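PDB 3NFT: translocator protein BipD from Burkholderia pseudomallei, which is required for invasion of epithelial cells and survival within host cells, and probably regulates secretion of effectors BipB and BipC and their insertion into the target membrane. Local coordinates for residues 138-143 with 203-208; 145-150 with 192-197; 91-96 with 132-137; 42-47 with 271-276. One frame throughout, in Å; residues are numbered along the deposited sequence.

Contacts 1, 2 and 3 all use helix 121-160, whereas contact 4 joins helices 41-56 and 244-295. Most of the touching residues are buried in all four, and in contact 1 all of them are. They lie at different distances from the centre of the chain: contact 2 about 8 Å, contact 4 about 9 Å, contact 1 about 12 Å and contact 3 about 19 Å (centre to centre). Contact 2, a helix against a strand, is van der Waals packing. Contact 1 sets an aromatic cluster beside a tyrosine–glutamate bond; contact 4 combines apolar packing with a carboxylate–amide bond. Contact 3 pairs an apolar seam with a water bridge. Contacts 1, 3 and 4 also touch the second subunit; contact 2 does not.

Contact 1: residues 138-143 with 203-208; sequences DAYATI and ARWRKE
The indole of Trp205 receives the Tyr140 ring at its edge: Tyr140 CD1 lies in the indole plane, 3.6 Å from Trp205 CH2. Seen from the tyrosine the approach is oblique, with the Tyr140 ring and the six-membered ring of Trp205 inclined by 57° and their centroids 5.4 Å apart, so the pair is neither a stack nor a T-shape. In one of two modelled conformers, and so only tentatively, Arg204 NH1 lies over one face of the indole, offset toward the rim. Two apolar groups of helix 121-160 reach the benzo part of the indole obliquely: Ala139 CB comes to 3.5 Å from Trp205 CZ2, and Ile143 CD1 to 3.5 Å from Trp205 CZ3.

At the edge of the Tyr140 ring, in its plane, sits Glu208 OE2, to which Tyr140 OH donates a hydrogen bond; its modelled length, 2.5 Å, is very short and the exact value doubtful. The carboxylate is turned 79° from the phenol ring. Glu208 reaches it with CG anti to its backbone N (chi1 173°) and a bend at the next bond.

The helix axes approach no closer than 13.4 Å, so large side chains must span the gap, and Trp205 has more surface covered here than any other residue of the pair. The two carboxylate oxygens of Glu208 have different partners: OE2 takes Tyr140 OH, and OE1 accepts from the backbone N of Gln118 of the second subunit. Glu208 of helix 202-209 thereby ties Tyr140 of helix 121-160 to the second subunit.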
# COMPACT_ATOMS: atom_id res chain seq x y z
N ASP A 138 4.99 13.55 -9.83
CA ASP A 138 5.56 14.85 -9.56
C ASP A 138 7.07 14.86 -9.73
O ASP A 138 7.63 15.79 -10.33
CB ASP A 138 5.24 15.26 -8.11
CG ASP A 138 3.82 15.76 -7.93
OD1 ASP A 138 3.45 16.00 -6.75
OD2 ASP A 138 3.06 15.91 -8.91
N ALA A 139 7.74 13.86 -9.16
CA ALA A 139 9.19 13.75 -9.25
C ALA A 139 9.62 13.72 -10.71
O ALA A 139 10.52 14.45 -11.14
CB ALA A 139 9.69 12.48 -8.56
N TYR A 140 9.00 12.85 -11.49
CA TYR A 140 9.43 12.70 -12.85
C TYR A 140 9.14 13.92 -13.69
O TYR A 140 9.94 14.27 -14.55
CB TYR A 140 8.86 11.44 -13.51
CG TYR A 140 9.93 10.40 -13.69
CD1 TYR A 140 10.01 9.28 -12.90
CD2 TYR A 140 10.91 10.59 -14.64
CE1 TYR A 140 11.02 8.35 -13.08
CE2 TYR A 140 11.92 9.69 -14.82
CZ TYR A 140 11.97 8.58 -14.05
OH TYR A 140 13.02 7.73 -14.27
N ALA A 141 8.01 14.57 -13.43
CA ALA A 141 7.69 15.79 -14.11
C ALA A 141 8.76 16.85 -13.83
O ALA A 141 9.19 17.57 -14.72
CB ALA A 141 6.29 16.29 -13.70
N THR A 142 9.16 16.99 -12.56
CA THR A 142 10.14 18.00 -12.19
C THR A 142 11.49 17.69 -12.83
O THR A 142 12.15 18.56 -13.38
CB THR A 142 10.30 18.06 -10.67
OG1 THR A 142 9.04 18.37 -10.08
CG2 THR A 142 11.32 19.12 -10.31
N ILE A 143 11.89 16.42 -12.77
CA ILE A 143 13.18 16.02 -13.33
C ILE A 143 13.19 16.20 -14.84
O ILE A 143 14.13 16.74 -15.41
CB ILE A 143 13.48 14.56 -13.00
CG1 ILE A 143 13.61 14.37 -11.49
CG2 ILE A 143 14.75 14.07 -13.73
CD1 ILE A 143 13.53 12.94 -11.07
N ALA A 203 18.67 7.16 -2.41
CA ALA A 203 19.49 6.10 -3.00
C ALA A 203 18.81 5.52 -4.24
O ALA A 203 19.47 5.28 -5.26
CB ALA A 203 19.75 5.00 -1.96
N ARG A 204 17.50 5.29 -4.17
CA ARG A 204 16.74 4.80 -5.32
C ARG A 204 16.82 5.78 -6.49
O ARG A 204 17.07 5.38 -7.62
CB ARG A 204 15.28 4.54 -4.94
CG ARG A 204 14.49 3.72 -5.98
CD ARG A 204 13.83 4.58 -7.04
NE ARG A 204 12.48 5.02 -6.68
CZ ARG A 204 11.67 5.72 -7.47
NH1 ARG A 204 12.06 6.09 -8.69
NH2 ARG A 204 10.46 6.06 -7.03
N TRP A 205 16.60 7.05 -6.21
CA TRP A 205 16.64 8.07 -7.27
C TRP A 205 18.04 8.25 -7.86
O TRP A 205 18.19 8.44 -9.06
CB TRP A 205 16.05 9.39 -6.81
CG TRP A 205 14.54 9.36 -6.78
CD1 TRP A 205 13.75 9.15 -5.70
CD2 TRP A 205 13.67 9.44 -7.90
NE1 TRP A 205 12.43 9.16 -6.06
CE2 TRP A 205 12.36 9.34 -7.41
CE3 TRP A 205 13.87 9.64 -9.26
CZ2 TRP A 205 11.25 9.40 -8.25
CZ3 TRP A 205 12.75 9.70 -10.10
CH2 TRP A 205 11.48 9.58 -9.58
N ARG A 206 19.09 8.14 -7.03
CA ARG A 206 20.44 8.16 -7.58
C ARG A 206 20.65 7.00 -8.55
O ARG A 206 21.21 7.20 -9.63
CB ARG A 206 21.50 8.07 -6.46
CG ARG A 206 21.62 9.34 -5.67
CD ARG A 206 22.77 9.24 -4.64
NE ARG A 206 22.90 10.46 -3.84
CZ ARG A 206 23.04 10.49 -2.50
NH1 ARG A 206 23.04 9.38 -1.78
NH2 ARG A 206 23.14 11.67 -1.89
N LYS A 207 20.20 5.80 -8.19
CA LYS A 207 20.33 4.65 -9.10
C LYS A 207 19.51 4.85 -10.37
O LYS A 207 19.99 4.56 -11.46
CB LYS A 207 19.93 3.35 -8.43
CG LYS A 207 20.89 2.86 -7.37
CD LYS A 207 20.48 1.49 -6.85
CE LYS A 207 21.38 1.01 -5.71
NZ LYS A 207 20.87 -0.28 -5.14
N GLU A 208 18.30 5.34 -10.20
CA GLU A 208 17.36 5.52 -11.32
C GLU A 208 17.90 6.53 -12.33
O GLU A 208 17.82 6.31 -13.55
CB GLU A 208 16.00 5.99 -10.77
CG GLU A 208 14.98 6.37 -11.85
CD GLU A 208 14.09 5.23 -12.30
OE1 GLU A 208 14.12 4.11 -11.72
OE2 GLU A 208 13.31 5.50 -13.25

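Contact 2: residues 145-150 with 192-197; sequences EGLTKY and PTMQLP
Sulfur packing joins Met194 to two consecutive residues of helix 121-160. Met194 SD lies 3.6 Å from Leu147 CD2, and the two side chains cross at about a right angle; Met194 CE follows at 3.8 Å from the same methyl. Because Gly146 has no side chain, Met194 SD can also come down on the helix backbone, 3.8 Å from Gly146 CA. Met194 gets there with CG beside its backbone N (chi1 -65°) and two further bends that fold the thioether toward the helix.

Ring packing is the work of Pro192. Its CG stands 3.5 Å from Gly146 O, a van der Waals contact of a ring carbon with a carbonyl whose helical bond comes from Tyr150 N. The pyrrolidine is flanked by the aliphatic base of Lys149, whose CG is 4.0 Å from Pro192 CG, and by Tyr150 CB, 4.3 Å from Pro192 CD.

Strand 193-195 lies at an outer position of a small antiparallel sheet, where the backbone of Met194 pairs with Val221 of strand 220-223. Ile223 of that strand touches both Pro192 and Tyr150, while Leu147 and Tyr150 also pack on Leu268 and Ile261, respectively, of helix 244-295. The contact therefore seats the sheet against helix 121-160.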
# COMPACT_ATOMS: atom_id res chain seq x y z
N GLU A 145 11.23 18.15 -16.72
CA GLU A 145 11.18 19.60 -17.00
C GLU A 145 12.56 20.21 -16.91
O GLU A 145 12.99 20.92 -17.81
CB GLU A 145 10.29 20.34 -15.98
CG GLU A 145 10.54 21.90 -15.82
CD GLU A 145 10.08 22.71 -17.00
OE1 GLU A 145 10.29 23.94 -17.02
OE2 GLU A 145 9.48 22.10 -17.91
N GLY A 146 13.27 19.92 -15.84
CA GLY A 146 14.59 20.51 -15.63
C GLY A 146 15.61 20.03 -16.64
O GLY A 146 16.40 20.81 -17.20
N LEU A 147 15.62 18.74 -16.88
CA LEU A 147 16.56 18.20 -17.85
C LEU A 147 16.25 18.71 -19.26
O LEU A 147 17.15 18.92 -20.05
CB LEU A 147 16.63 16.68 -17.77
CG LEU A 147 17.66 16.11 -16.77
CD1 LEU A 147 19.09 16.30 -17.23
CD2 LEU A 147 17.51 16.71 -15.36
N THR A 148 14.97 18.89 -19.56
CA THR A 148 14.63 19.40 -20.88
C THR A 148 15.00 20.87 -21.01
O THR A 148 15.43 21.33 -22.06
CB THR A 148 13.14 19.16 -21.22
OG1 THR A 148 12.87 17.74 -21.12
CG2 THR A 148 12.81 19.65 -22.63
N LYS A 149 14.86 21.63 -19.92
CA LYS A 149 15.35 23.00 -19.94
C LYS A 149 16.86 23.07 -20.17
O LYS A 149 17.36 23.90 -20.95
CB LYS A 149 14.98 23.68 -18.63
CG LYS A 149 15.52 25.06 -18.53
CD LYS A 149 14.93 26.05 -19.50
CE LYS A 149 15.20 27.48 -18.99
NZ LYS A 149 15.05 28.50 -20.04
N TYR A 150 17.60 22.21 -19.49
CA TYR A 150 19.03 22.06 -19.74
C TYR A 150 19.34 21.76 -21.19
O TYR A 150 20.17 22.39 -21.83
CB TYR A 150 19.58 20.96 -18.85
CG TYR A 150 20.88 20.29 -19.27
CD1 TYR A 150 22.08 21.00 -19.37
CD2 TYR A 150 20.93 18.94 -19.49
CE1 TYR A 150 23.25 20.37 -19.69
CE2 TYR A 150 22.10 18.29 -19.82
CZ TYR A 150 23.27 19.01 -19.92
OH TYR A 150 24.45 18.37 -20.22
N PRO A 192 19.59 24.38 -14.34
CA PRO A 192 18.43 24.17 -13.48
C PRO A 192 18.73 23.23 -12.34
O PRO A 192 19.53 22.32 -12.49
CB PRO A 192 17.40 23.51 -14.41
CG PRO A 192 17.95 23.52 -15.70
CD PRO A 192 19.40 23.83 -15.69
N THR A 193 18.12 23.46 -11.20
CA THR A 193 18.15 22.49 -10.11
C THR A 193 16.73 22.05 -9.85
O THR A 193 15.77 22.75 -10.18
CB THR A 193 18.78 23.08 -8.85
OG1 THR A 193 17.94 24.11 -8.36
CG2 THR A 193 20.15 23.63 -9.16
N MET A 194 16.58 20.85 -9.29
CA MET A 194 15.27 20.28 -9.08
C MET A 194 15.22 19.74 -7.66
O MET A 194 16.22 19.31 -7.12
CB MET A 194 15.06 19.15 -10.09
CG MET A 194 15.01 19.62 -11.56
SD MET A 194 15.95 18.56 -12.69
CE MET A 194 17.59 19.21 -12.44
N GLN A 195 14.04 19.80 -7.06
CA GLN A 195 13.84 19.29 -5.72
C GLN A 195 12.91 18.10 -5.83
O GLN A 195 11.80 18.22 -6.32
CB GLN A 195 13.22 20.37 -4.83
CG GLN A 195 12.83 19.87 -3.46
CD GLN A 195 14.03 19.46 -2.64
OE1 GLN A 195 14.95 20.26 -2.43
NE2 GLN A 195 14.03 18.21 -2.17
N LEU A 196 13.38 16.95 -5.37
CA LEU A 196 12.54 15.76 -5.27
C LEU A 196 11.47 15.95 -4.20
O LEU A 196 11.66 16.74 -3.25
CB LEU A 196 13.40 14.53 -4.94
CG LEU A 196 14.36 14.04 -6.03
CD1 LEU A 196 15.29 12.95 -5.53
CD2 LEU A 196 13.56 13.55 -7.22
N PRO A 197 10.34 15.24 -4.31
CA PRO A 197 9.30 15.29 -3.28
C PRO A 197 9.85 14.94 -1.90
O PRO A 197 10.79 14.13 -1.79
CB PRO A 197 8.29 14.24 -3.74
CG PRO A 197 8.55 14.06 -5.22
CD PRO A 197 10.02 14.29 -5.40

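Contact 3: residues 91-96 with 132-137; sequences AQRNLL and QGKSDI
Leu96 and Ile137 meet tip to tip, their CD1 methyls 3.5 Å apart, at the apolar middle of this helix pair. Ile137 holds CG1 anti to its carbonyl carbon (chi1 -71°) and extends CD1 outward, where it also comes 3.5 Å from Gln92 CB. Gln92 is stretched out beyond CG and crosses Ile137 obliquely, so that its OE1 lies 3.6 Å from both Ile137 CG1 and CG2. Leu96 CD1 also rests on the opposing backbone, 3.7 Å from Lys134 N and beside Gly133, where a side chain would be tight.

Two long cationic chains close the margin. Arg93 sends CG anti to its backbone N (chi1 -172°) and stays extended as far as NE; Lys134, also extended, crosses it at about a right angle and lays CD over one guanidinium face, 4.0 Å from Arg93 CZ. The ammonium end passes on to a salt bridge with Glu100, which probably eases the proximity of like charges. In the guanidinium plane a water accepts from Arg93 NH1 (2.6 Å) and donates to Lys134 O (3.0 Å).

The segments run antiparallel at 173°, their axes 9.9 Å apart: antiparallel helix packing of helix 76-103 on helix 121-160, which is predicted to be coiled coil. Phe279 of helix 244-295 touches Gln92, Leu96 and Ile137, making the apolar seam a three-helix junction.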
# COMPACT_ATOMS: atom_id res chain seq x y z
N ALA A 91 -2.78 15.69 -15.75
CA ALA A 91 -3.82 14.74 -16.14
C ALA A 91 -3.71 13.45 -15.33
O ALA A 91 -4.71 12.87 -14.89
CB ALA A 91 -3.76 14.48 -17.63
N GLN A 92 -2.48 13.00 -15.12
CA GLN A 92 -2.26 11.79 -14.34
C GLN A 92 -2.71 11.98 -12.90
O GLN A 92 -3.37 11.11 -12.32
CB GLN A 92 -0.79 11.41 -14.37
CG GLN A 92 -0.28 10.87 -15.66
CD GLN A 92 1.23 10.64 -15.62
OE1 GLN A 92 1.97 11.50 -15.16
NE2 GLN A 92 1.69 9.48 -16.15
N ARG A 93 -2.31 13.10 -12.30
CA ARG A 93 -2.71 13.39 -10.91
C ARG A 93 -4.22 13.47 -10.78
O ARG A 93 -4.81 12.95 -9.82
CB ARG A 93 -2.07 14.70 -10.43
CG ARG A 93 -2.29 14.94 -8.93
CD ARG A 93 -1.53 16.15 -8.38
NE ARG A 93 -1.71 16.27 -6.92
CZ ARG A 93 -0.84 15.89 -5.98
NH1 ARG A 93 0.34 15.35 -6.28
NH2 ARG A 93 -1.15 16.08 -4.70
N ASN A 94 -4.86 14.13 -11.74
CA ASN A 94 -6.32 14.28 -11.72
C ASN A 94 -7.00 12.91 -11.75
O ASN A 94 -7.96 12.67 -11.01
CB ASN A 94 -6.81 15.11 -12.91
CG ASN A 94 -6.54 16.61 -12.77
OD1 ASN A 94 -6.69 17.35 -13.75
ND2 ASN A 94 -6.16 17.06 -11.58
N LEU A 95 -6.50 12.00 -12.58
CA LEU A 95 -7.09 10.67 -12.68
C LEU A 95 -6.90 9.90 -11.35
O LEU A 95 -7.80 9.24 -10.87
CB LEU A 95 -6.51 9.90 -13.86
CG LEU A 95 -6.99 8.45 -14.09
CD1 LEU A 95 -8.51 8.33 -14.05
CD2 LEU A 95 -6.45 7.89 -15.41
N LEU A 96 -5.72 9.98 -10.78
CA LEU A 96 -5.50 9.35 -9.46
C LEU A 96 -6.44 9.92 -8.40
O LEU A 96 -6.98 9.18 -7.58
CB LEU A 96 -4.04 9.48 -9.03
CG LEU A 96 -3.02 8.64 -9.81
CD1 LEU A 96 -1.60 8.80 -9.24
CD2 LEU A 96 -3.37 7.18 -9.85
N GLN A 132 1.98 7.20 -3.36
CA GLN A 132 3.29 6.93 -3.97
C GLN A 132 3.25 7.27 -5.47
O GLN A 132 4.18 7.87 -6.01
CB GLN A 132 3.70 5.47 -3.79
CG GLN A 132 4.99 5.05 -4.51
CD GLN A 132 6.23 5.75 -3.97
OE1 GLN A 132 6.30 6.07 -2.78
NE2 GLN A 132 7.21 6.01 -4.84
N GLY A 133 2.14 6.91 -6.12
CA GLY A 133 1.94 7.24 -7.54
C GLY A 133 2.00 8.73 -7.81
O GLY A 133 2.69 9.17 -8.73
N LYS A 134 1.30 9.51 -6.98
CA LYS A 134 1.34 10.96 -7.06
C LYS A 134 2.76 11.52 -6.90
O LYS A 134 3.17 12.41 -7.64
CB LYS A 134 0.41 11.58 -6.02
CG LYS A 134 -1.07 11.39 -6.24
CD LYS A 134 -1.82 12.08 -5.09
CE LYS A 134 -3.28 11.73 -5.02
NZ LYS A 134 -3.90 12.42 -3.85
N SER A 135 3.50 10.99 -5.92
CA SER A 135 4.91 11.40 -5.71
C SER A 135 5.77 11.13 -6.95
O SER A 135 6.53 12.00 -7.39
CB SER A 135 5.51 10.67 -4.49
OG SER A 135 6.88 11.02 -4.30
N ASP A 136 5.64 9.94 -7.52
CA ASP A 136 6.44 9.58 -8.69
C ASP A 136 6.10 10.45 -9.90
O ASP A 136 6.98 10.87 -10.64
CB ASP A 136 6.28 8.11 -9.05
CG ASP A 136 7.03 7.19 -8.11
OD1 ASP A 136 7.97 7.64 -7.43
OD2 ASP A 136 6.67 6.01 -8.04
N ILE A 137 4.81 10.73 -10.09
CA ILE A 137 4.41 11.65 -11.15
C ILE A 137 5.07 12.99 -11.04
O ILE A 137 5.61 13.54 -12.01
CB ILE A 137 2.87 11.91 -11.16
CG1 ILE A 137 2.14 10.67 -11.65
CG2 ILE A 137 2.52 13.17 -11.99
CD1 ILE A 137 0.65 10.70 -11.21
O HOH W 1 1.09 14.32 -8.53

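Contact 4: residues 42-47 with 271-276; sequences VPEQKL and KYSHQN
Segments 42-47 and 271-276 are helical and run antiparallel at 172°, with axes 10.6 Å apart and the CA atoms of Glu44 and Ser273 nearest across the pair. Glu44 makes the polar link: its extended chain, with CG anti to the carbonyl carbon, carries OE2 to Asn276 ND2 at 2.9 Å. The bond is nearly straight (163°), uses the anti lone pair of OE2 and lies in the amide plane of Asn276; carboxylate and amide are almost coplanar, 8° apart. Arg40 forms a salt bridge to the same OE2, which should favour a charged carboxylate. In one of two modelled conformers, Ser273 OG lies 3.2 Å from Glu44 OE1; it bonds to Val269 O.

Asn276 ND2 also stands over one face of the Tyr272 ring, one turn earlier in its own helix, displaced toward the rim. The Leu47 side chain crosses that of Tyr272 at about a right angle, and its CD1 comes obliquely to the ring, 3.6 Å from both Tyr272 CE2 and CD2, while Pro43 CB lies near the ring plane, 3.5 Å from Tyr272 OH. His88 of helix 76-103 touches Pro43, Tyr272 and Asn276.

Such packing belongs to the helical bundle of type III secretion tip proteins, whose N-terminal helical hairpin lies along the central coiled coil. That placement is consistent with the N-terminal domain's role as intramolecular chaperone of the coiled coil.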
# COMPACT_ATOMS: atom_id res chain seq x y z
N VAL A 42 1.64 11.68 -26.12
CA VAL A 42 1.78 13.09 -26.38
C VAL A 42 3.10 13.67 -25.84
O VAL A 42 3.91 14.16 -26.63
CB VAL A 42 0.55 13.87 -25.86
CG1 VAL A 42 0.73 15.35 -25.98
CG2 VAL A 42 -0.72 13.45 -26.63
N PRO A 43 3.33 13.62 -24.50
CA PRO A 43 4.64 14.12 -24.07
C PRO A 43 5.81 13.33 -24.58
O PRO A 43 6.84 13.91 -24.89
CB PRO A 43 4.55 14.01 -22.55
CG PRO A 43 3.57 12.93 -22.30
CD PRO A 43 2.53 13.15 -23.37
N GLU A 44 5.64 12.01 -24.77
CA GLU A 44 6.74 11.21 -25.24
C GLU A 44 7.12 11.57 -26.70
O GLU A 44 8.30 11.68 -27.02
CB GLU A 44 6.44 9.72 -25.07
CG GLU A 44 6.47 9.33 -23.61
CD GLU A 44 6.07 7.91 -23.32
OE1 GLU A 44 6.29 7.01 -24.19
OE2 GLU A 44 5.51 7.68 -22.24
N GLN A 45 6.14 11.84 -27.54
CA GLN A 45 6.44 12.28 -28.90
C GLN A 45 7.02 13.69 -28.95
O GLN A 45 7.91 13.97 -29.73
CB GLN A 45 5.25 12.16 -29.86
CG GLN A 45 5.27 13.06 -31.11
CD GLN A 45 3.97 13.29 -31.78
OE1 GLN A 45 3.14 14.05 -31.30
NE2 GLN A 45 3.83 12.69 -32.96
N LYS A 46 6.55 14.59 -28.08
CA LYS A 46 7.10 15.93 -28.08
C LYS A 46 8.58 15.89 -27.60
O LYS A 46 9.43 16.61 -28.15
CB LYS A 46 6.28 16.86 -27.19
CG LYS A 46 4.83 17.06 -27.64
CD LYS A 46 4.68 17.77 -28.91
CE LYS A 46 3.19 18.02 -29.20
NZ LYS A 46 3.10 18.68 -30.51
N LEU A 47 8.87 15.04 -26.64
CA LEU A 47 10.27 14.82 -26.23
C LEU A 47 11.11 14.25 -27.36
O LEU A 47 12.23 14.70 -27.62
CB LEU A 47 10.36 13.95 -24.99
CG LEU A 47 9.88 14.63 -23.71
CD1 LEU A 47 9.53 13.60 -22.63
CD2 LEU A 47 10.97 15.60 -23.24
N LYS A 271 13.50 6.34 -19.55
CA LYS A 271 13.12 6.05 -18.20
C LYS A 271 11.79 6.72 -17.86
O LYS A 271 10.96 6.13 -17.18
CB LYS A 271 14.22 6.50 -17.24
CG LYS A 271 15.51 5.76 -17.43
CD LYS A 271 16.56 6.34 -16.54
CE LYS A 271 17.82 5.54 -16.60
NZ LYS A 271 18.93 6.33 -15.99
N TYR A 272 11.57 7.94 -18.38
CA TYR A 272 10.31 8.64 -18.22
C TYR A 272 9.17 7.84 -18.89
O TYR A 272 8.09 7.70 -18.33
CB TYR A 272 10.44 10.03 -18.83
CG TYR A 272 9.16 10.78 -18.96
CD1 TYR A 272 8.44 11.21 -17.84
CD2 TYR A 272 8.63 11.08 -20.22
CE1 TYR A 272 7.24 11.91 -17.98
CE2 TYR A 272 7.45 11.78 -20.35
CZ TYR A 272 6.76 12.21 -19.24
OH TYR A 272 5.56 12.88 -19.37
N SER A 273 9.43 7.32 -20.08
CA SER A 273 8.45 6.47 -20.76
C SER A 273 8.09 5.22 -19.94
O SER A 273 6.93 4.82 -19.90
CB SER A 273 8.99 6.08 -22.14
OG SER A 273 9.20 7.25 -22.92
N HIS A 274 9.08 4.62 -19.29
CA HIS A 274 8.83 3.51 -18.37
C HIS A 274 7.95 3.93 -17.19
O HIS A 274 7.02 3.21 -16.80
CB HIS A 274 10.14 2.87 -17.89
CG HIS A 274 9.93 1.76 -16.92
ND1 HIS A 274 10.15 1.91 -15.56
CD2 HIS A 274 9.48 0.49 -17.09
CE1 HIS A 274 9.88 0.76 -14.95
NE2 HIS A 274 9.46 -0.11 -15.85
N GLN A 275 8.20 5.12 -16.64
CA GLN A 275 7.35 5.66 -15.60
C GLN A 275 5.91 5.84 -16.09
O GLN A 275 4.98 5.52 -15.38
CB GLN A 275 7.91 6.99 -15.04
CG GLN A 275 6.91 8.04 -14.52
CD GLN A 275 6.13 7.60 -13.31
OE1 GLN A 275 6.55 6.70 -12.56
NE2 GLN A 275 4.97 8.24 -13.10
N ASN A 276 5.74 6.35 -17.31
CA ASN A 276 4.41 6.52 -17.86
C ASN A 276 3.70 5.19 -18.07
O ASN A 276 2.52 5.09 -17.85
CB ASN A 276 4.47 7.29 -19.17
CG ASN A 276 4.65 8.79 -18.97
OD1 ASN A 276 4.34 9.32 -17.89
ND2 ASN A 276 5.04 9.49 -20.04